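Local atomic coordinates of putative acyl-[acyl-carrier-protein] desaturase DesA2 (Mycobacterium tuberculosis, PDB entry 1ZA0), a protein that may act as a di-iron acyl-[acyl-carrier-protein] desaturase in mycobacterial fatty acid biosynthesis. Residues A[22-27]-A[193-198]; A[12-17]-A[201-206]; A[28-33]-A[182-187]. All coordinates share one frame; numbering follows the deposited sequence. Where two conformers were deposited one is given.

Overall arrangement
All three contacts hold the N-terminal part of the chain against helix 176-206. Interactions 1 and 2 both join helix 9-27 to that helix; their centres lie about 13 Å apart and they touch through Val17 and Asn198. Interaction 3 follows where helix 9-27 gives way to a loop, its centre about 14 Å from that of interaction 1 and about 27 Å from that of interaction 2. As the N-terminal segments advance (12-17, 22-27, 28-33), their partners retreat (201-206, 193-198, 182-187), the order expected of an antiparallel pairing. Between 182-187 and 193-198 the long helix carries Glu189 and His192, ligands of the bound manganese, so interactions 1 and 3 flank the metal site while interaction 2 lies away from it.

Interaction 1. Residues A[22-27]-A[193-198]; sequences MTRHLD and EEFFAN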
loop_
_atom_site.group_PDB
_atom_site.type_symbol
_atom_site.label_atom_id
_atom_site.label_comp_id
_atom_site.label_asym_id
_atom_site.label_seq_id
_atom_site.Cartn_x
_atom_site.Cartn_y
_atom_site.Cartn_z
ATOM N N MET A 22 -12.641 13.801 -4.775
ATOM C CA MET A 22 -11.964 14.639 -3.755
ATOM C C MET A 22 -12.965 15.082 -2.763
ATOM O O MET A 22 -12.783 15.019 -1.569
ATOM C CB MET A 22 -11.393 15.890 -4.396
ATOM C CG MET A 22 -9.954 16.014 -4.491
ATOM S SD MET A 22 -8.885 15.359 -3.125
ATOM C CE MET A 22 -8.664 16.691 -1.946
ATOM N N THR A 23 -14.121 15.522 -3.273
ATOM C CA THR A 23 -15.201 15.936 -2.421
ATOM C C THR A 23 -15.686 14.827 -1.507
ATOM O O THR A 23 -15.888 15.004 -0.320
ATOM C CB THR A 23 -16.393 16.530 -3.353
ATOM O OG1 THR A 23 -15.881 17.646 -4.087
ATOM C CG2 THR A 23 -17.421 17.141 -2.532
ATOM N N ARG A 24 -15.918 13.652 -2.060
ATOM C CA ARG A 24 -16.208 12.504 -1.225
ATOM C C ARG A 24 -15.106 12.216 -0.180
ATOM O O ARG A 24 -15.383 11.979 1.001
ATOM C CB ARG A 24 -16.377 11.275 -2.109
ATOM C CG ARG A 24 -16.807 10.051 -1.364
ATOM C CD ARG A 24 -16.806 8.790 -2.185
ATOM N NE ARG A 24 -15.629 8.686 -3.022
ATOM C CZ ARG A 24 -14.394 8.425 -2.599
ATOM N NH1 ARG A 24 -14.196 8.202 -1.317
ATOM N NH2 ARG A 24 -13.374 8.337 -3.462
ATOM N N HIS A 25 -13.875 12.209 -0.637
ATOM C CA HIS A 25 -12.742 11.782 0.239
ATOM C C HIS A 25 -12.654 12.743 1.440
ATOM O O HIS A 25 -12.785 12.342 2.587
ATOM C CB HIS A 25 -11.488 11.706 -0.614
ATOM C CG HIS A 25 -10.284 11.142 0.089
ATOM N ND1 HIS A 25 -9.764 9.887 -0.200
ATOM C CD2 HIS A 25 -9.488 11.673 1.049
ATOM C CE1 HIS A 25 -8.679 9.688 0.535
ATOM N NE2 HIS A 25 -8.494 10.745 1.311
ATOM N N LEU A 26 -12.638 14.032 1.165
ATOM C CA LEU A 26 -12.720 15.062 2.242
ATOM C C LEU A 26 -13.908 15.003 3.179
ATOM O O LEU A 26 -13.749 15.133 4.413
ATOM C CB LEU A 26 -12.588 16.454 1.650
ATOM C CG LEU A 26 -11.267 16.787 0.954
ATOM C CD1 LEU A 26 -11.308 18.154 0.322
ATOM C CD2 LEU A 26 -10.123 16.752 1.905
ATOM N N ASP A 27 -15.123 14.783 2.650
ATOM C CA ASP A 27 -16.340 14.813 3.496
ATOM C C ASP A 27 -16.470 13.577 4.365
ATOM O O ASP A 27 -17.167 13.584 5.352
ATOM C CB ASP A 27 -17.642 14.934 2.649
ATOM C CG ASP A 27 -17.776 16.304 1.881
ATOM O OD1 ASP A 27 -16.985 17.280 2.058
ATOM O OD2 ASP A 27 -18.671 16.456 1.004
ATOM N N GLU A 193 -7.560 3.041 -3.280
ATOM C CA GLU A 193 -7.974 2.192 -4.343
ATOM C C GLU A 193 -9.316 2.704 -4.982
ATOM O O GLU A 193 -9.464 2.631 -6.204
ATOM C CB GLU A 193 -8.073 0.721 -3.901
ATOM C CG GLU A 193 -8.430 -0.189 -5.089
ATOM C CD GLU A 193 -9.166 -1.478 -4.735
ATOM O OE1 GLU A 193 -9.328 -1.783 -3.526
ATOM O OE2 GLU A 193 -9.542 -2.229 -5.701
ATOM N N GLU A 194 -10.245 3.134 -4.145
ATOM C CA GLU A 194 -11.609 3.508 -4.544
ATOM C C GLU A 194 -11.430 4.721 -5.501
ATOM O O GLU A 194 -12.014 4.798 -6.560
ATOM C CB GLU A 194 -12.435 3.924 -3.326
ATOM C CG GLU A 194 -13.829 4.517 -3.560
ATOM C CD GLU A 194 -14.543 4.829 -2.277
ATOM O OE1 GLU A 194 -13.885 4.720 -1.207
ATOM O OE2 GLU A 194 -15.772 5.148 -2.263
ATOM N N PHE A 195 -10.610 5.656 -5.084
ATOM C CA PHE A 195 -10.330 6.876 -5.850
ATOM C C PHE A 195 -9.730 6.558 -7.192
ATOM O O PHE A 195 -10.321 6.924 -8.232
ATOM C CB PHE A 195 -9.432 7.830 -5.047
ATOM C CG PHE A 195 -9.546 9.297 -5.444
ATOM C CD1 PHE A 195 -9.866 10.252 -4.503
ATOM C CD2 PHE A 195 -9.267 9.713 -6.721
ATOM C CE1 PHE A 195 -9.917 11.615 -4.843
ATOM C CE2 PHE A 195 -9.347 11.069 -7.076
ATOM C CZ PHE A 195 -9.689 12.013 -6.138
ATOM N N PHE A 196 -8.604 5.825 -7.229
ATOM C CA PHE A 196 -8.016 5.479 -8.517
ATOM C C PHE A 196 -8.937 4.615 -9.348
ATOM O O PHE A 196 -9.019 4.749 -10.585
ATOM C CB PHE A 196 -6.631 4.829 -8.409
ATOM C CG PHE A 196 -5.565 5.796 -7.938
ATOM C CD1 PHE A 196 -5.159 6.855 -8.754
ATOM C CD2 PHE A 196 -5.001 5.662 -6.683
ATOM C CE1 PHE A 196 -4.185 7.751 -8.325
ATOM C CE2 PHE A 196 -4.020 6.558 -6.244
ATOM C CZ PHE A 196 -3.639 7.614 -7.063
ATOM N N ALA A 197 -9.594 3.674 -8.698
ATOM C CA ALA A 197 -10.449 2.772 -9.463
ATOM C C ALA A 197 -11.636 3.540 -10.086
ATOM O O ALA A 197 -12.136 3.159 -11.126
ATOM C CB ALA A 197 -10.958 1.653 -8.582
ATOM N N ASN A 198 -12.141 4.561 -9.404
ATOM C CA ASN A 198 -13.257 5.316 -9.965
ATOM C C ASN A 198 -12.771 6.079 -11.247
ATOM O O ASN A 198 -13.527 6.221 -12.214
ATOM C CB ASN A 198 -13.856 6.279 -8.902
ATOM C CG ASN A 198 -14.680 5.554 -7.857
ATOM O OD1 ASN A 198 -15.054 4.375 -8.091
ATOM N ND2 ASN A 198 -15.017 6.254 -6.694
#
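Arg24 and Glu194 form a salt bridge by stacking their flat groups instead of meeting edge to edge. The guanidinium and carboxylate planes are only 13° apart, and Glu194 OE2 sits 3.4 Å above the guanidinium plane, displaced toward its rim. Arg24 NH1 is 3.5 Å from Glu194 OE1, but no N-H points at that oxygen, so the attraction is between charges alone. The two side chains arrive from opposite directions: Glu194 is extended beyond CG, whereas Arg24 bends at chi3 (43°), which turns its guanidinium flat against the acid. The arginine's directed bond is made by NH2 to OD1 of Asn21, one helical turn earlier, and Asn198 ND2 bonds to the same oxygen.

Beside this polar layer, Phe195 reaches across to segment 22-27 of helix 9-27. Its CE1 lies 3.5 Å from Met22 N. Met22 SD is 5.5 Å from the centroid of the Phe195 ring and oblique to it, a Met-aromatic contact. His25 ND1 comes to the ring's edge, 4.3 Å from Phe195 CD1, while its NE2 is hydrogen-bonded to Glu106. Phe195 also stacks on Trp99 of helix 95-121, the helix that Met22 touches as well.

The short helical segments run antiparallel at 168°, with axes 11.0 Å apart, a separation bridged by these long side chains. His25 lies about 4 Å, side chain to side chain, from the metal ligand His192, placing the contact at the margin of the metal site in this ferritin-like helical bundle. Chemically, the interface pairs a buried side made by Phe195, His25 and Met22 with a partly exposed charged layer; since the stacked ion pair has no directed bond of its own, the orientation of the guanidinium probably owes more to Asn21 than to Glu194.

Interaction 2. Residues A[12-17]-A[201-206]; sequences LELEPV and THCLDY
Segments 12-17 of helix 9-27 and 201-206 of helix 176-206 run roughly antiparallel, their short axes inclined at 141° and 10.3 Å apart at closest approach. The closest CA pairs are Leu14 with His202 at 7.1 Å and Glu13 with Tyr206 at 7.6 Å. Segment 12-17 is kinked at Pro16, where the nitrogens of Pro16 and Val17 lack bonds to the preceding turn.

Glu13 and His202 carry the polar contact, a His-carboxylate hydrogen bond. His202 NE2 donates to Glu13 OE1 at 2.9 Å, nearly in line with the C-O bond but with an N-H...O angle of 141°; the oxygen is tilted 22° from the imidazole plane. Glu13 O also lies 2.9 Å from His202 NE2. The bend at Glu13 chi2 folds its chain over Tyr206: CG stands 3.5 Å from the ring centroid, almost on the normal, a CH-pi contact, and the carboxylate stacks above the same ring.

Val17 CG2 covers one face of His202, a second CH-pi contact, while Leu14 CD2 approaches the ring's edge, 3.7 Å from His202 CD2. Leu14 CD1 also meets Cys203 SG.

Together these bonds join the ends of helices 9-27 and 176-206 away from the metal site. Tyr206 reaches Ala9 and Leu10 near the start of helix 9-27. Leu14 and Cys203 continue inward to Leu152, and Cys203 also touches Val149, so helix 148-172 backs this pairing.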
loop_
_atom_site.group_PDB
_atom_site.type_symbol
_atom_site.label_atom_id
_atom_site.label_comp_id
_atom_site.label_asym_id
_atom_site.label_seq_id
_atom_site.Cartn_x
_atom_site.Cartn_y
_atom_site.Cartn_z
ATOM N N LEU A 12 -9.459 16.678 -19.212
ATOM C CA LEU A 12 -10.715 17.431 -19.125
ATOM C C LEU A 12 -11.918 16.466 -18.849
ATOM O O LEU A 12 -12.805 16.794 -18.138
ATOM C CB LEU A 12 -10.972 18.288 -20.409
ATOM C CG LEU A 12 -10.195 19.629 -20.587
ATOM C CD1 LEU A 12 -10.727 20.423 -21.831
ATOM C CD2 LEU A 12 -10.245 20.519 -19.328
ATOM N N GLU A 13 -11.891 15.295 -19.443
ATOM C CA GLU A 13 -12.852 14.241 -19.128
ATOM C C GLU A 13 -12.890 13.817 -17.667
ATOM O O GLU A 13 -13.961 13.565 -17.144
ATOM C CB GLU A 13 -12.548 13.057 -19.999
ATOM C CG GLU A 13 -13.077 13.261 -21.403
ATOM C CD GLU A 13 -14.583 13.066 -21.495
ATOM O OE1 GLU A 13 -15.177 12.524 -20.513
ATOM O OE2 GLU A 13 -15.165 13.421 -22.555
ATOM N N LEU A 14 -11.711 13.799 -17.011
ATOM C CA LEU A 14 -11.526 13.292 -15.665
ATOM C C LEU A 14 -11.749 14.295 -14.602
ATOM O O LEU A 14 -12.005 13.924 -13.442
ATOM C CB LEU A 14 -10.123 12.673 -15.503
ATOM C CG LEU A 14 -10.037 11.331 -16.216
ATOM C CD1 LEU A 14 -8.608 10.808 -16.280
ATOM C CD2 LEU A 14 -10.914 10.310 -15.458
ATOM N N GLU A 15 -11.728 15.584 -14.948
ATOM C CA GLU A 15 -11.783 16.583 -13.902
ATOM C C GLU A 15 -13.039 16.552 -13.069
ATOM O O GLU A 15 -12.949 16.707 -11.865
ATOM C CB GLU A 15 -11.488 18.020 -14.445
ATOM C CG GLU A 15 -11.091 19.009 -13.351
ATOM C CD GLU A 15 -9.613 18.975 -12.826
ATOM O OE1 GLU A 15 -8.777 18.062 -13.158
ATOM O OE2 GLU A 15 -9.294 19.897 -12.029
ATOM N N PRO A 16 -14.207 16.330 -13.667
ATOM C CA PRO A 16 -15.430 16.245 -12.880
ATOM C C PRO A 16 -15.402 15.001 -11.937
ATOM O O PRO A 16 -15.977 15.062 -10.850
ATOM C CB PRO A 16 -16.531 16.065 -13.953
ATOM C CG PRO A 16 -15.888 16.454 -15.229
ATOM C CD PRO A 16 -14.466 16.047 -15.089
ATOM N N VAL A 17 -14.734 13.944 -12.379
ATOM C CA VAL A 17 -14.624 12.710 -11.586
ATOM C C VAL A 17 -13.615 12.884 -10.407
ATOM O O VAL A 17 -13.884 12.490 -9.259
ATOM C CB VAL A 17 -14.242 11.518 -12.455
ATOM C CG1 VAL A 17 -14.192 10.178 -11.588
ATOM C CG2 VAL A 17 -15.251 11.324 -13.577
ATOM N N THR A 201 -12.743 3.644 -14.001
ATOM C CA THR A 201 -14.111 3.457 -14.503
ATOM C C THR A 201 -14.437 4.547 -15.546
ATOM O O THR A 201 -14.975 4.196 -16.566
ATOM C CB THR A 201 -15.109 3.462 -13.319
ATOM O OG1 THR A 201 -14.865 2.280 -12.534
ATOM C CG2 THR A 201 -16.572 3.340 -13.810
ATOM N N HIS A 202 -14.169 5.832 -15.269
ATOM C CA HIS A 202 -14.411 6.880 -16.252
ATOM C C HIS A 202 -13.557 6.696 -17.513
ATOM O O HIS A 202 -14.055 6.938 -18.604
ATOM C CB HIS A 202 -14.313 8.275 -15.651
ATOM C CG HIS A 202 -14.810 9.369 -16.566
ATOM N ND1 HIS A 202 -16.134 9.501 -16.938
ATOM C CD2 HIS A 202 -14.147 10.369 -17.214
ATOM C CE1 HIS A 202 -16.271 10.531 -17.763
ATOM N NE2 HIS A 202 -15.081 11.071 -17.958
ATOM N N CYS A 203 -12.340 6.142 -17.388
ATOM C CA CYS A 203 -11.504 5.828 -18.541
ATOM C C CYS A 203 -12.113 4.719 -19.374
ATOM O O CYS A 203 -12.054 4.750 -20.642
ATOM C CB CYS A 203 -10.072 5.423 -18.174
ATOM S SG CYS A 203 -9.095 6.675 -17.410
ATOM N N LEU A 204 -12.646 3.682 -18.718
ATOM C CA LEU A 204 -13.361 2.651 -19.419
ATOM C C LEU A 204 -14.562 3.189 -20.209
ATOM O O LEU A 204 -14.875 2.620 -21.233
ATOM C CB LEU A 204 -13.860 1.502 -18.524
ATOM C CG LEU A 204 -12.886 0.396 -18.173
ATOM C CD1 LEU A 204 -13.424 -0.354 -16.922
ATOM C CD2 LEU A 204 -12.613 -0.532 -19.355
ATOM N N ASP A 205 -15.228 4.209 -19.699
ATOM C CA ASP A 205 -16.354 4.881 -20.391
ATOM C C ASP A 205 -15.929 5.816 -21.581
ATOM O O ASP A 205 -16.532 5.790 -22.644
ATOM C CB ASP A 205 -17.135 5.688 -19.361
ATOM C CG ASP A 205 -17.713 4.829 -18.254
ATOM O OD1 ASP A 205 -17.778 3.613 -18.423
ATOM O OD2 ASP A 205 -18.143 5.253 -17.188
ATOM N N TYR A 206 -14.870 6.607 -21.388
ATOM C CA TYR A 206 -14.361 7.539 -22.377
ATOM C C TYR A 206 -13.500 6.902 -23.468
ATOM O O TYR A 206 -13.648 7.214 -24.671
ATOM C CB TYR A 206 -13.609 8.657 -21.651
ATOM C CG TYR A 206 -12.888 9.649 -22.599
ATOM C CD1 TYR A 206 -13.588 10.367 -23.599
ATOM C CD2 TYR A 206 -11.519 9.890 -22.464
ATOM C CE1 TYR A 206 -12.917 11.284 -24.451
ATOM C CE2 TYR A 206 -10.851 10.789 -23.302
ATOM C CZ TYR A 206 -11.547 11.475 -24.285
ATOM O OH TYR A 206 -10.831 12.377 -25.032
#

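Interaction 3. Residues A[28-33]-A[182-187]; sequences TEDIWF and IDRIAR. With EDO (1,2-ethanediol), chain C.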
loop_
_atom_site.group_PDB
_atom_site.type_symbol
_atom_site.label_atom_id
_atom_site.label_comp_id
_atom_site.label_asym_id
_atom_site.label_seq_id
_atom_site.Cartn_x
_atom_site.Cartn_y
_atom_site.Cartn_z
ATOM N N THR A 28 -15.821 12.495 3.978
ATOM C CA THR A 28 -15.797 11.258 4.773
ATOM C C THR A 28 -14.442 11.002 5.485
ATOM O O THR A 28 -14.237 9.945 6.044
ATOM C CB THR A 28 -16.179 10.046 3.916
ATOM O OG1 THR A 28 -15.288 9.901 2.792
ATOM C CG2 THR A 28 -17.683 10.255 3.301
ATOM N N GLU A 29 -13.544 11.978 5.454
ATOM C CA GLU A 29 -12.238 11.841 6.109
ATOM C C GLU A 29 -12.409 11.610 7.626
ATOM O O GLU A 29 -13.377 12.081 8.260
ATOM C CB GLU A 29 -11.390 13.069 5.852
ATOM C CG GLU A 29 -11.808 14.311 6.607
ATOM C CD GLU A 29 -11.086 15.551 6.124
ATOM O OE1 GLU A 29 -10.295 15.502 5.129
ATOM O OE2 GLU A 29 -11.320 16.622 6.734
ATOM N N ASP A 30 -11.491 10.839 8.198
ATOM C CA ASP A 30 -11.453 10.631 9.659
ATOM C C ASP A 30 -9.957 10.557 10.043
ATOM O O ASP A 30 -9.368 9.466 10.080
ATOM C CB ASP A 30 -12.175 9.323 9.989
ATOM C CG ASP A 30 -12.241 9.040 11.488
ATOM O OD1 ASP A 30 -12.040 9.947 12.338
ATOM O OD2 ASP A 30 -12.492 7.888 11.901
ATOM N N ILE A 31 -9.395 11.730 10.284
ATOM C CA ILE A 31 -7.960 12.024 10.254
ATOM C C ILE A 31 -7.313 11.404 11.444
ATOM O O ILE A 31 -7.840 11.462 12.489
ATOM C CB ILE A 31 -7.727 13.586 10.204
ATOM C CG1 ILE A 31 -8.262 14.169 8.894
ATOM C CG2 ILE A 31 -6.255 14.014 10.361
ATOM C CD1 ILE A 31 -7.944 13.385 7.659
ATOM N N TRP A 32 -6.189 10.743 11.232
ATOM C CA TRP A 32 -5.349 10.220 12.325
ATOM C C TRP A 32 -3.914 10.751 12.180
ATOM O O TRP A 32 -3.536 11.240 11.133
ATOM C CB TRP A 32 -5.383 8.690 12.335
ATOM C CG TRP A 32 -4.827 8.014 11.128
ATOM C CD1 TRP A 32 -5.438 7.831 9.919
ATOM C CD2 TRP A 32 -3.575 7.310 11.040
ATOM N NE1 TRP A 32 -4.636 7.091 9.070
ATOM C CE2 TRP A 32 -3.484 6.756 9.733
ATOM C CE3 TRP A 32 -2.512 7.100 11.933
ATOM C CZ2 TRP A 32 -2.397 6.037 9.304
ATOM C CZ3 TRP A 32 -1.444 6.381 11.508
ATOM C CH2 TRP A 32 -1.373 5.869 10.189
ATOM N N PHE A 33 -3.148 10.684 13.283
ATOM C CA PHE A 33 -1.761 11.151 13.341
ATOM C C PHE A 33 -0.874 9.975 13.705
ATOM O O PHE A 33 -1.244 9.179 14.532
ATOM C CB PHE A 33 -1.664 12.291 14.369
ATOM C CG PHE A 33 -2.554 13.433 14.050
ATOM C CD1 PHE A 33 -2.164 14.383 13.108
ATOM C CD2 PHE A 33 -3.814 13.572 14.672
ATOM C CE1 PHE A 33 -3.025 15.446 12.789
ATOM C CE2 PHE A 33 -4.678 14.627 14.318
ATOM C CZ PHE A 33 -4.278 15.553 13.397
ATOM N N ILE A 182 -1.834 -0.501 11.700
ATOM C CA ILE A 182 -1.995 -1.154 10.440
ATOM C C ILE A 182 -3.460 -1.098 9.943
ATOM O O ILE A 182 -3.699 -0.959 8.749
ATOM C CB ILE A 182 -1.478 -2.605 10.419
ATOM C CG1 ILE A 182 0.018 -2.679 10.820
ATOM C CG2 ILE A 182 -1.643 -3.184 9.034
ATOM C CD1 ILE A 182 1.011 -1.898 9.849
ATOM N N ASP A 183 -4.404 -1.234 10.849
ATOM C CA ASP A 183 -5.806 -1.075 10.473
ATOM C C ASP A 183 -6.090 0.354 9.922
ATOM O O ASP A 183 -6.854 0.480 8.969
ATOM C CB ASP A 183 -6.642 -1.339 11.706
ATOM C CG ASP A 183 -8.079 -1.045 11.514
ATOM O OD1 ASP A 183 -8.776 -1.904 10.917
ATOM O OD2 ASP A 183 -8.572 -0.013 11.966
ATOM N N ARG A 184 -5.524 1.408 10.525
ATOM C CA ARG A 184 -5.675 2.778 9.965
ATOM C C ARG A 184 -5.139 2.840 8.542
ATOM O O ARG A 184 -5.797 3.403 7.651
ATOM C CB ARG A 184 -5.028 3.881 10.831
ATOM C CG ARG A 184 -5.772 4.284 12.090
ATOM C CD ARG A 184 -7.137 5.043 11.921
ATOM N NE ARG A 184 -7.544 5.621 13.212
ATOM C CZ ARG A 184 -8.337 6.685 13.415
ATOM N NH1 ARG A 184 -8.581 7.072 14.665
ATOM N NH2 ARG A 184 -8.891 7.353 12.407
ATOM N N ILE A 185 -3.941 2.305 8.333
ATOM C CA ILE A 185 -3.308 2.256 7.015
ATOM C C ILE A 185 -4.176 1.497 5.997
ATOM O O ILE A 185 -4.410 1.994 4.834
ATOM C CB ILE A 185 -1.919 1.622 7.089
ATOM C CG1 ILE A 185 -0.960 2.507 7.898
ATOM C CG2 ILE A 185 -1.342 1.386 5.685
ATOM C CD1 ILE A 185 0.483 1.902 7.993
ATOM N N ALA A 186 -4.691 0.331 6.427
ATOM C CA ALA A 186 -5.544 -0.491 5.554
ATOM C C ALA A 186 -6.767 0.303 5.074
ATOM O O ALA A 186 -7.119 0.195 3.888
ATOM C CB ALA A 186 -5.995 -1.713 6.232
ATOM N N ARG A 187 -7.403 1.026 5.982
ATOM C CA ARG A 187 -8.566 1.862 5.670
ATOM C C ARG A 187 -8.260 3.006 4.693
ATOM O O ARG A 187 -9.097 3.349 3.818
ATOM C CB ARG A 187 -9.188 2.407 6.928
ATOM C CG ARG A 187 -9.814 1.356 7.782
ATOM C CD ARG A 187 -10.374 1.865 9.109
ATOM N NE ARG A 187 -10.576 0.732 10.032
ATOM C CZ ARG A 187 -11.580 -0.141 9.945
ATOM N NH1 ARG A 187 -12.569 0.025 9.032
ATOM N NH2 ARG A 187 -11.638 -1.151 10.808
HETATM C C1 EDO C . -4.680 10.085 7.309
HETATM O O1 EDO C . -5.061 10.824 8.433
HETATM C C2 EDO C . -5.889 9.783 6.450
HETATM O O2 EDO C . -6.884 9.051 7.139
HETATM O O HOH W 1 -9.039 6.855 9.601
#
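The apolar part of the contact lies between Trp32 and the aliphatic chain of Arg184. Arg184 CB sits over one indole face, 3.6 Å from the centroid of the five-membered ring and 19° off its normal, a CH-pi contact. From there the arginine bends at chi2 (-69°), and the two side chains lie alongside each other, pointing opposite ways, with Trp32 CB over one guanidinium face. The indole and guanidinium planes are 30° apart. Farther along the indole, Trp32 CZ2 meets Ile185 CG1 at 4.1 Å.

Arg184 was modelled in two conformers, and its polar contacts are those of the one given. Asp30 OD2 and Arg184 NH2 form a long salt bridge of 3.7 Å. Asp30 O is nearer to Arg184 NH2, but the angle is too poor for a direct hydrogen bond.

In this conformer a water supplies the directed link: it donates to Asp30 O at 2.7 Å and accepts from Arg184 NH2 at 2.9 Å, lying in the guanidinium plane. Arg184 NE bonds to the hydroxyl of Tyr37, whose ring meets Trp32 at about a right angle.

A 1,2-ethanediol, probably from the crystallisation liquor, occupies a site on the loop. Its O1 accepts from Trp32 N at 3.0 Å and donates to Trp32 O; the diol also bonds to Asp188, whose other carboxylate oxygen accepts from Trp32 NE1.

Trp32 and Ile185 both touch His110, an iron ligand by similarity, and Ile185 lies about 4 Å, side chain to side chain, from the manganese ligand Glu189. The chemistry is consistent with loop 28-33 being held beside the metal site largely by indole packing, probably the steadier part, while the polar end of Arg184 is probably mobile.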